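Local coordinates for PBP domain-containing protein (Vibrio parahaemolyticus, PDB 3MUQ), which is of unknown function but, as a member of the periplasmic-binding-protein superfamily with a signal peptide, probably binds a small solute outside the cytoplasm, at residues A[74-79]-A[211-216]; A[221-226]-A[230-235]. All blocks are in the same frame, centred on the assembly; numbering follows the deposited sequence.

Contact 1 (A[74-79]-A[211-216]); sequences YGVLPR and INYQGA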
ATOM      1  N   TYR A  74       5.710 -19.364  12.144  1.00 15.92           N
ATOM      2  CA  TYR A  74       4.274 -19.601  12.199  1.00 18.78           C
ATOM      3  C   TYR A  74       3.577 -19.052  10.962  1.00 17.99           C
ATOM      4  O   TYR A  74       2.653 -19.667  10.428  1.00 15.79           O
ATOM      5  CB  TYR A  74       3.676 -18.971  13.459  1.00 19.08           C
ATOM      6  CG  TYR A  74       4.242 -19.548  14.741  1.00 19.90           C
ATOM      7  CD1 TYR A  74       4.846 -20.792  14.758  1.00 20.51           C
ATOM      8  CD2 TYR A  74       4.174 -18.833  15.929  1.00 20.88           C
ATOM      9  CE1 TYR A  74       5.379 -21.317  15.941  1.00 25.55           C
ATOM     10  CE2 TYR A  74       4.688 -19.340  17.101  1.00 22.57           C
ATOM     11  CZ  TYR A  74       5.286 -20.577  17.106  1.00 18.88           C
ATOM     12  OH  TYR A  74       5.789 -21.056  18.278  1.00 28.40           O
ATOM     13  N   GLY A  75       4.029 -17.890  10.508  1.00 16.85           N
ATOM     14  CA  GLY A  75       3.472 -17.276   9.315  1.00 16.83           C
ATOM     15  C   GLY A  75       4.537 -17.028   8.263  1.00 22.67           C
ATOM     16  O   GLY A  75       5.742 -16.946   8.586  1.00 18.51           O
ATOM     17  N   VAL A  76       4.093 -16.917   7.011  1.00 16.22           N
ATOM     18  CA  VAL A  76       4.976 -16.646   5.885  1.00 14.15           C
ATOM     19  C   VAL A  76       4.359 -15.606   4.955  1.00 15.46           C
ATOM     20  O   VAL A  76       3.183 -15.278   5.086  1.00 14.86           O
ATOM     21  CB  VAL A  76       5.246 -17.928   5.062  1.00 20.52           C
ATOM     22  CG1 VAL A  76       5.960 -18.991   5.911  1.00 21.92           C
ATOM     23  CG2 VAL A  76       3.940 -18.470   4.480  1.00 15.91           C
ATOM     24  N   LEU A  77       5.165 -15.127   4.003  1.00 14.47           N
ATOM     25  CA  LEU A  77       4.800 -14.047   3.081  1.00 13.78           C
ATOM     26  C   LEU A  77       4.053 -12.886   3.728  1.00  9.34           C
ATOM     27  O   LEU A  77       2.993 -12.478   3.248  1.00 15.82           O
ATOM     28  CB  LEU A  77       4.000 -14.589   1.895  1.00 17.90           C
ATOM     29  CG  LEU A  77       4.764 -15.586   1.032  1.00 26.30           C
ATOM     30  CD1 LEU A  77       3.918 -16.041  -0.151  1.00 28.88           C
ATOM     31  CD2 LEU A  77       6.074 -14.925   0.574  1.00 26.10           C
ATOM     32  N   PRO A  78       4.616 -12.326   4.804  1.00 12.37           N
ATOM     33  CA  PRO A  78       3.954 -11.182   5.420  1.00 14.84           C
ATOM     34  C   PRO A  78       3.979  -9.992   4.469  1.00 19.56           C
ATOM     35  O   PRO A  78       4.969  -9.757   3.772  1.00 16.64           O
ATOM     36  CB  PRO A  78       4.819 -10.905   6.640  1.00 15.16           C
ATOM     37  CG  PRO A  78       6.152 -11.412   6.246  1.00 17.76           C
ATOM     38  CD  PRO A  78       5.845 -12.689   5.524  1.00 19.61           C
ATOM     39  N   ARG A  79       2.877  -9.258   4.438  1.00 14.00           N
ATOM     40  CA  ARG A  79       2.753  -8.141   3.533  1.00 18.90           C
ATOM     41  C   ARG A  79       2.068  -7.007   4.229  1.00 19.52           C
ATOM     42  O   ARG A  79       1.062  -7.200   4.928  1.00 19.56           O
ATOM     43  CB  ARG A  79       1.961  -8.538   2.296  1.00 21.70           C
ATOM     44  CG  ARG A  79       2.789  -9.325   1.297  1.00 22.13           C
ATOM     45  CD  ARG A  79       1.924 -10.317   0.595  1.00 20.65           C
ATOM     46  NE  ARG A  79       2.639 -11.043  -0.444  1.00 22.64           N
ATOM     47  CZ  ARG A  79       2.031 -11.699  -1.420  1.00 23.29           C
ATOM     48  NH1 ARG A  79       0.704 -11.713  -1.461  1.00 14.47           N
ATOM     49  NH2 ARG A  79       2.739 -12.339  -2.348  1.00 23.19           N
ATOM     50  N   ILE A 211      -4.152 -26.669   5.740  1.00 33.02           N
ATOM     51  CA  ILE A 211      -4.858 -25.395   5.573  1.00 33.86           C
ATOM     52  C   ILE A 211      -5.000 -24.980   4.101  1.00 28.96           C
ATOM     53  O   ILE A 211      -4.337 -25.523   3.207  1.00 24.62           O
ATOM     54  CB  ILE A 211      -4.294 -24.221   6.458  1.00 31.04           C
ATOM     55  CG1 ILE A 211      -2.816 -23.980   6.191  1.00 28.28           C
ATOM     56  CG2 ILE A 211      -4.565 -24.459   7.949  1.00 27.03           C
ATOM     57  CD1 ILE A 211      -2.556 -23.049   5.039  1.00 31.94           C
ATOM     58  N   ASN A 212      -5.876 -24.009   3.866  1.00 21.86           N
ATOM     59  CA  ASN A 212      -6.176 -23.577   2.518  1.00 23.82           C
ATOM     60  C   ASN A 212      -5.202 -22.487   2.070  1.00 19.42           C
ATOM     61  O   ASN A 212      -5.538 -21.303   2.033  1.00 18.41           O
ATOM     62  CB  ASN A 212      -7.625 -23.105   2.425  1.00 17.99           C
ATOM     63  CG  ASN A 212      -8.037 -22.779   0.999  1.00 23.27           C
ATOM     64  OD1 ASN A 212      -7.276 -23.005   0.059  1.00 22.90           O
ATOM     65  ND2 ASN A 212      -9.252 -22.249   0.834  1.00 18.22           N
ATOM     66  N   TYR A 213      -3.992 -22.914   1.731  1.00 23.28           N
ATOM     67  CA  TYR A 213      -2.924 -21.997   1.363  1.00 21.31           C
ATOM     68  C   TYR A 213      -3.223 -21.323   0.027  1.00 25.69           C
ATOM     69  O   TYR A 213      -2.944 -20.136  -0.164  1.00 21.16           O
ATOM     70  CB  TYR A 213      -1.592 -22.734   1.301  1.00 16.80           C
ATOM     71  CG  TYR A 213      -0.440 -21.857   0.866  1.00 20.57           C
ATOM     72  CD1 TYR A 213       0.182 -21.011   1.765  1.00 24.02           C
ATOM     73  CD2 TYR A 213       0.024 -21.877  -0.440  1.00 27.63           C
ATOM     74  CE1 TYR A 213       1.230 -20.207   1.381  1.00 25.32           C
ATOM     75  CE2 TYR A 213       1.084 -21.062  -0.840  1.00 27.59           C
ATOM     76  CZ  TYR A 213       1.679 -20.237   0.079  1.00 27.98           C
ATOM     77  OH  TYR A 213       2.735 -19.429  -0.288  1.00 35.74           O
ATOM     78  N   GLN A 214      -3.812 -22.086  -0.887  1.00 23.55           N
ATOM     79  CA  GLN A 214      -4.122 -21.576  -2.209  1.00 26.17           C
ATOM     80  C   GLN A 214      -5.104 -20.424  -2.112  1.00 20.39           C
ATOM     81  O   GLN A 214      -4.902 -19.377  -2.719  1.00 22.44           O
ATOM     82  CB  GLN A 214      -4.702 -22.677  -3.092  1.00 28.40           C
ATOM     83  CG  GLN A 214      -5.127 -22.180  -4.460  1.00 44.61           C
ATOM     84  CD  GLN A 214      -5.501 -23.311  -5.410  1.00 58.69           C
ATOM     85  OE1 GLN A 214      -6.163 -24.275  -5.019  1.00 55.11           O
ATOM     86  NE2 GLN A 214      -5.076 -23.193  -6.670  1.00 64.33           N
ATOM     87  N   GLY A 215      -6.176 -20.623  -1.355  1.00 17.71           N
ATOM     88  CA  GLY A 215      -7.160 -19.579  -1.165  1.00 19.49           C
ATOM     89  C   GLY A 215      -6.607 -18.398  -0.382  1.00 16.18           C
ATOM     90  O   GLY A 215      -6.900 -17.241  -0.700  1.00 17.16           O
ATOM     91  N   ALA A 216      -5.819 -18.683   0.652  1.00 17.18           N
ATOM     92  CA  ALA A 216      -5.227 -17.621   1.473  1.00 13.81           C
ATOM     93  C   ALA A 216      -4.239 -16.783   0.659  1.00 11.99           C
ATOM     94  O   ALA A 216      -4.230 -15.547   0.727  1.00 11.26           O
ATOM     95  CB  ALA A 216      -4.537 -18.218   2.725  1.00 14.13           C
TER

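Contact 2 (A[221-226]-A[230-235]); sequences DWLVNP and ELINGF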
ATOM      1  N   ASP A 221      -2.619 -11.948  -2.334  1.00 12.28           N
ATOM      2  CA  ASP A 221      -2.239 -11.409  -3.645  1.00 12.86           C
ATOM      3  C   ASP A 221      -3.261 -10.358  -4.102  1.00 16.26           C
ATOM      4  O   ASP A 221      -2.907  -9.271  -4.550  1.00 14.05           O
ATOM      5  CB  ASP A 221      -2.158 -12.534  -4.695  1.00 15.65           C
ATOM      6  CG  ASP A 221      -0.986 -13.460  -4.472  1.00 20.00           C
ATOM      7  OD1 ASP A 221      -0.054 -13.074  -3.730  1.00 16.54           O
ATOM      8  OD2 ASP A 221      -0.996 -14.575  -5.044  1.00 20.10           O
ATOM      9  N   TRP A 222      -4.542 -10.680  -3.974  1.00 17.98           N
ATOM     10  CA  TRP A 222      -5.585  -9.740  -4.380  1.00 13.46           C
ATOM     11  C   TRP A 222      -5.516  -8.449  -3.549  1.00 14.95           C
ATOM     12  O   TRP A 222      -5.618  -7.341  -4.083  1.00 13.55           O
ATOM     13  CB  TRP A 222      -6.951 -10.409  -4.246  1.00 12.69           C
ATOM     14  CG  TRP A 222      -8.141  -9.581  -4.670  1.00 18.52           C
ATOM     15  CD1 TRP A 222      -8.705  -9.532  -5.921  1.00 22.36           C
ATOM     16  CD2 TRP A 222      -8.939  -8.722  -3.836  1.00 12.75           C
ATOM     17  NE1 TRP A 222      -9.801  -8.688  -5.916  1.00 20.16           N
ATOM     18  CE2 TRP A 222      -9.963  -8.174  -4.654  1.00 17.95           C
ATOM     19  CE3 TRP A 222      -8.888  -8.360  -2.486  1.00 15.28           C
ATOM     20  CZ2 TRP A 222     -10.929  -7.276  -4.159  1.00 17.43           C
ATOM     21  CZ3 TRP A 222      -9.850  -7.475  -1.991  1.00 18.38           C
ATOM     22  CH2 TRP A 222     -10.860  -6.940  -2.830  1.00 11.34           C
ATOM     23  N   LEU A 223      -5.327  -8.589  -2.241  1.00 13.82           N
ATOM     24  CA  LEU A 223      -5.290  -7.428  -1.348  1.00 12.88           C
ATOM     25  C   LEU A 223      -4.179  -6.439  -1.666  1.00 15.31           C
ATOM     26  O   LEU A 223      -4.361  -5.222  -1.489  1.00 13.97           O
ATOM     27  CB  LEU A 223      -5.154  -7.868   0.117  1.00 16.88           C
ATOM     28  CG  LEU A 223      -6.354  -8.564   0.750  1.00 15.81           C
ATOM     29  CD1 LEU A 223      -5.947  -9.244   2.072  1.00 11.82           C
ATOM     30  CD2 LEU A 223      -7.468  -7.562   0.966  1.00  9.75           C
ATOM     31  N   VAL A 224      -3.034  -6.940  -2.129  1.00 12.17           N
ATOM     32  CA  VAL A 224      -1.901  -6.040  -2.425  1.00 12.12           C
ATOM     33  C   VAL A 224      -1.805  -5.638  -3.903  1.00 19.51           C
ATOM     34  O   VAL A 224      -0.980  -4.809  -4.271  1.00 16.87           O
ATOM     35  CB  VAL A 224      -0.538  -6.610  -1.948  1.00 15.24           C
ATOM     36  CG1 VAL A 224      -0.545  -6.872  -0.414  1.00 12.96           C
ATOM     37  CG2 VAL A 224      -0.170  -7.860  -2.732  1.00 12.51           C
ATOM     38  N   ASN A 225      -2.634  -6.226  -4.752  1.00 17.17           N
ATOM     39  CA  ASN A 225      -2.650  -5.803  -6.139  1.00 20.00           C
ATOM     40  C   ASN A 225      -3.621  -4.627  -6.299  1.00 18.89           C
ATOM     41  O   ASN A 225      -4.473  -4.395  -5.431  1.00 17.06           O
ATOM     42  CB  ASN A 225      -2.949  -6.974  -7.093  1.00 25.33           C
ATOM     43  CG  ASN A 225      -1.683  -7.826  -7.415  1.00 50.83           C
ATOM     44  OD1 ASN A 225      -1.265  -7.934  -8.576  1.00 46.90           O
ATOM     45  ND2 ASN A 225      -1.084  -8.435  -6.382  1.00 39.79           N
ATOM     46  N   PRO A 226      -3.475  -3.858  -7.385  1.00 21.28           N
ATOM     47  CA  PRO A 226      -4.239  -2.612  -7.491  1.00 23.77           C
ATOM     48  C   PRO A 226      -5.748  -2.758  -7.290  1.00 21.36           C
ATOM     49  O   PRO A 226      -6.356  -1.839  -6.742  1.00 27.03           O
ATOM     50  CB  PRO A 226      -3.887  -2.102  -8.898  1.00 21.61           C
ATOM     51  CG  PRO A 226      -2.505  -2.595  -9.104  1.00 26.68           C
ATOM     52  CD  PRO A 226      -2.485  -3.981  -8.472  1.00 28.81           C
ATOM     53  N   GLU A 230      -7.355  -0.429  -4.489  1.00 17.48           N
ATOM     54  CA  GLU A 230      -8.382   0.573  -4.809  1.00 21.98           C
ATOM     55  C   GLU A 230      -9.467   0.578  -3.731  1.00 24.19           C
ATOM     56  O   GLU A 230      -9.884   1.643  -3.239  1.00 20.59           O
ATOM     57  CB  GLU A 230      -8.991   0.285  -6.180  1.00 33.83           C
ATOM     58  CG  GLU A 230      -9.915   1.364  -6.725  1.00 37.78           C
ATOM     59  CD  GLU A 230     -10.454   1.019  -8.106  1.00 49.27           C
ATOM     60  OE1 GLU A 230     -10.234  -0.124  -8.565  1.00 49.70           O
ATOM     61  OE2 GLU A 230     -11.097   1.889  -8.738  1.00 57.10           O
ATOM     62  N   LEU A 231      -9.910  -0.617  -3.343  1.00 18.54           N
ATOM     63  CA  LEU A 231     -10.970  -0.737  -2.341  1.00 21.83           C
ATOM     64  C   LEU A 231     -10.513  -0.355  -0.940  1.00 24.53           C
ATOM     65  O   LEU A 231     -11.248   0.305  -0.198  1.00 24.31           O
ATOM     66  CB  LEU A 231     -11.545  -2.149  -2.342  1.00 25.55           C
ATOM     67  CG  LEU A 231     -12.181  -2.451  -3.699  1.00 23.05           C
ATOM     68  CD1 LEU A 231     -12.492  -3.939  -3.862  1.00 20.80           C
ATOM     69  CD2 LEU A 231     -13.414  -1.590  -3.869  1.00 29.00           C
ATOM     70  N   ILE A 232      -9.306  -0.782  -0.577  1.00 19.89           N
ATOM     71  CA  ILE A 232      -8.711  -0.403   0.701  1.00 22.50           C
ATOM     72  C   ILE A 232      -8.579   1.121   0.821  1.00 26.94           C
ATOM     73  O   ILE A 232      -8.931   1.720   1.853  1.00 22.80           O
ATOM     74  CB  ILE A 232      -7.329  -1.074   0.872  1.00 19.13           C
ATOM     75  CG1 ILE A 232      -7.508  -2.584   1.063  1.00 15.96           C
ATOM     76  CG2 ILE A 232      -6.547  -0.452   2.033  1.00 16.69           C
ATOM     77  CD1 ILE A 232      -6.207  -3.346   1.070  1.00 17.65           C
ATOM     78  N   ASN A 233      -8.080   1.751  -0.238  1.00 20.98           N
ATOM     79  CA  ASN A 233      -7.942   3.198  -0.247  1.00 25.08           C
ATOM     80  C   ASN A 233      -9.301   3.861  -0.171  1.00 29.50           C
ATOM     81  O   ASN A 233      -9.492   4.815   0.591  1.00 31.07           O
ATOM     82  CB  ASN A 233      -7.197   3.679  -1.492  1.00 34.16           C
ATOM     83  CG  ASN A 233      -5.732   3.342  -1.450  1.00 48.82           C
ATOM     84  OD1 ASN A 233      -5.130   3.273  -0.370  1.00 56.52           O
ATOM     85  ND2 ASN A 233      -5.139   3.116  -2.626  1.00 52.75           N
ATOM     86  N   GLY A 234     -10.245   3.359  -0.966  1.00 25.26           N
ATOM     87  CA  GLY A 234     -11.601   3.881  -0.934  1.00 24.19           C
ATOM     88  C   GLY A 234     -12.120   3.916   0.490  1.00 29.84           C
ATOM     89  O   GLY A 234     -12.746   4.885   0.919  1.00 32.62           O
ATOM     90  N   PHE A 235     -11.842   2.853   1.236  1.00 27.06           N
ATOM     91  CA  PHE A 235     -12.270   2.778   2.621  1.00 23.29           C
ATOM     92  C   PHE A 235     -11.533   3.787   3.518  1.00 25.16           C
ATOM     93  O   PHE A 235     -12.113   4.300   4.479  1.00 29.10           O
ATOM     94  CB  PHE A 235     -12.083   1.357   3.157  1.00 24.80           C
ATOM     95  CG  PHE A 235     -12.356   1.222   4.630  1.00 26.76           C
ATOM     96  CD1 PHE A 235     -13.657   1.107   5.101  1.00 30.33           C
ATOM     97  CD2 PHE A 235     -11.312   1.207   5.546  1.00 31.45           C
ATOM     98  CE1 PHE A 235     -13.914   0.979   6.463  1.00 28.92           C
ATOM     99  CE2 PHE A 235     -11.560   1.080   6.914  1.00 30.99           C
ATOM    100  CZ  PHE A 235     -12.857   0.962   7.371  1.00 28.63           C
TER

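Contact 1 (A[74-79]-A[211-216])
Helix 213-224 packs on the mixed sheet of a PBP-like α/β lobe, and contact 1 lies at its N-terminal end, where Y213 meets V76 and L77 at the corner between strands 75-76 and 78-90. The backbones stand well apart, with 10.6 Å between V76 CA and Y213 CA, so the distance is bridged by side chains. Y213 carries its CG anti to the backbone N (chi1 178°), which sends the phenol ring out from the helix toward the strands. V76 CG2 lies at the edge of this ring, near its plane, with CE1 the closest ring atom at 4.5 Å. Farther out, the phenol oxygen OH meets the methyl L77 CD1 at 3.6 Å, the two side chains crossing at about a right angle. L77 has left-handed helical backbone angles as the chain turns, and its side chain also reaches K217, one turn on from Y213. Strand 195-203 backs both partners: L202 bonds to the V76 backbone and also touches Y213, as does P205.

N212 caps the start of the helix. Its OD1 accepts from G215 N at 3.0 Å, a fairly straight bond (158° at the hydrogen) whose donor stands 56° out of the carbonyl plane. A main-chain bond joins A216 N to N212 O at 3.0 Å. N212 is also the centre of an inverse gamma turn, and its ND2 and N bond to H6 O and D56 OD1, respectively. No hydrogen bond spans the two segments, and together they bury just 82 Å². This is consistent with a light, mainly van der Waals contact at the surface, two methyls loosely meeting the ring edge and hydroxyl of Y213.

Contact 2 (A[221-226]-A[230-235])
P226 and E230 are joined by a main-chain hydrogen bond one turn apart, while 8.1 Å separates L223 CA from I232 CA where the last turn of helix 213-224 faces the helix that follows. The motif is a pair of consecutive helices broken at N225, which leaves helical geometry after the first and is the N-cap of helix 226-236. E230 N to P226 O, a main-chain bond in the first turn of helix 226-236, is 2.8 Å long and fairly straight (157°). P226 O also accepts from N233 ND2 of the second subunit, so the break lies at the dimer interface.

W222 and L223 bring their side chains to L231 and I232 across the joint. W222 places its CG anti to the backbone N (chi1 -178°), directing the six-membered ring at L231, whose CD1 approaches CH2 obliquely at 3.6 Å; the two side chains cross at about a right angle. At the other end of the indole, NE1 bonds to D31 OD2, and the ring packs edge-to-face with F28. L223 CD2 lies in the indole plane, at its edge, and comes within 4.4 Å of I232 CD1. That same methyl of I232 is 3.7 Å from L223 O, a carbonyl that also accepts from Q229 NE2. Beyond this pair, I232 packs on L81 and M82 of strand 78-90.

N225 makes no capping bond with its side chain. Instead, ND2 turns back to D221 O at 2.7 Å, a bent bond of 130°, and OD1 accepts from G173 N of the second subunit. E230 extends its chain away from the junction, and its CB rests 3.4 Å from P226 O, the same oxygen that its own N-H bonds.

How the contacts relate
The two contacts follow one another along the chain, contact 1 closing before contact 2 opens, and their centres lie about 18 Å apart. Both use helix 213-224, contact 1 at its N-terminal end and contact 2 at its C-terminal end. They meet directly through R79, at the end of segment 74-79: its NH1 forms a 2.8 Å salt bridge with D221 OD1, and its CB packs on V224 CG1 at 4.0 Å. Strand 78-90, which carries R79, lies against both helix 213-224 and helix 226-236. The first of these helices thus touches the sheet near both ends, at a surface contact where it starts and at a buried, dimer-facing junction where it finishes.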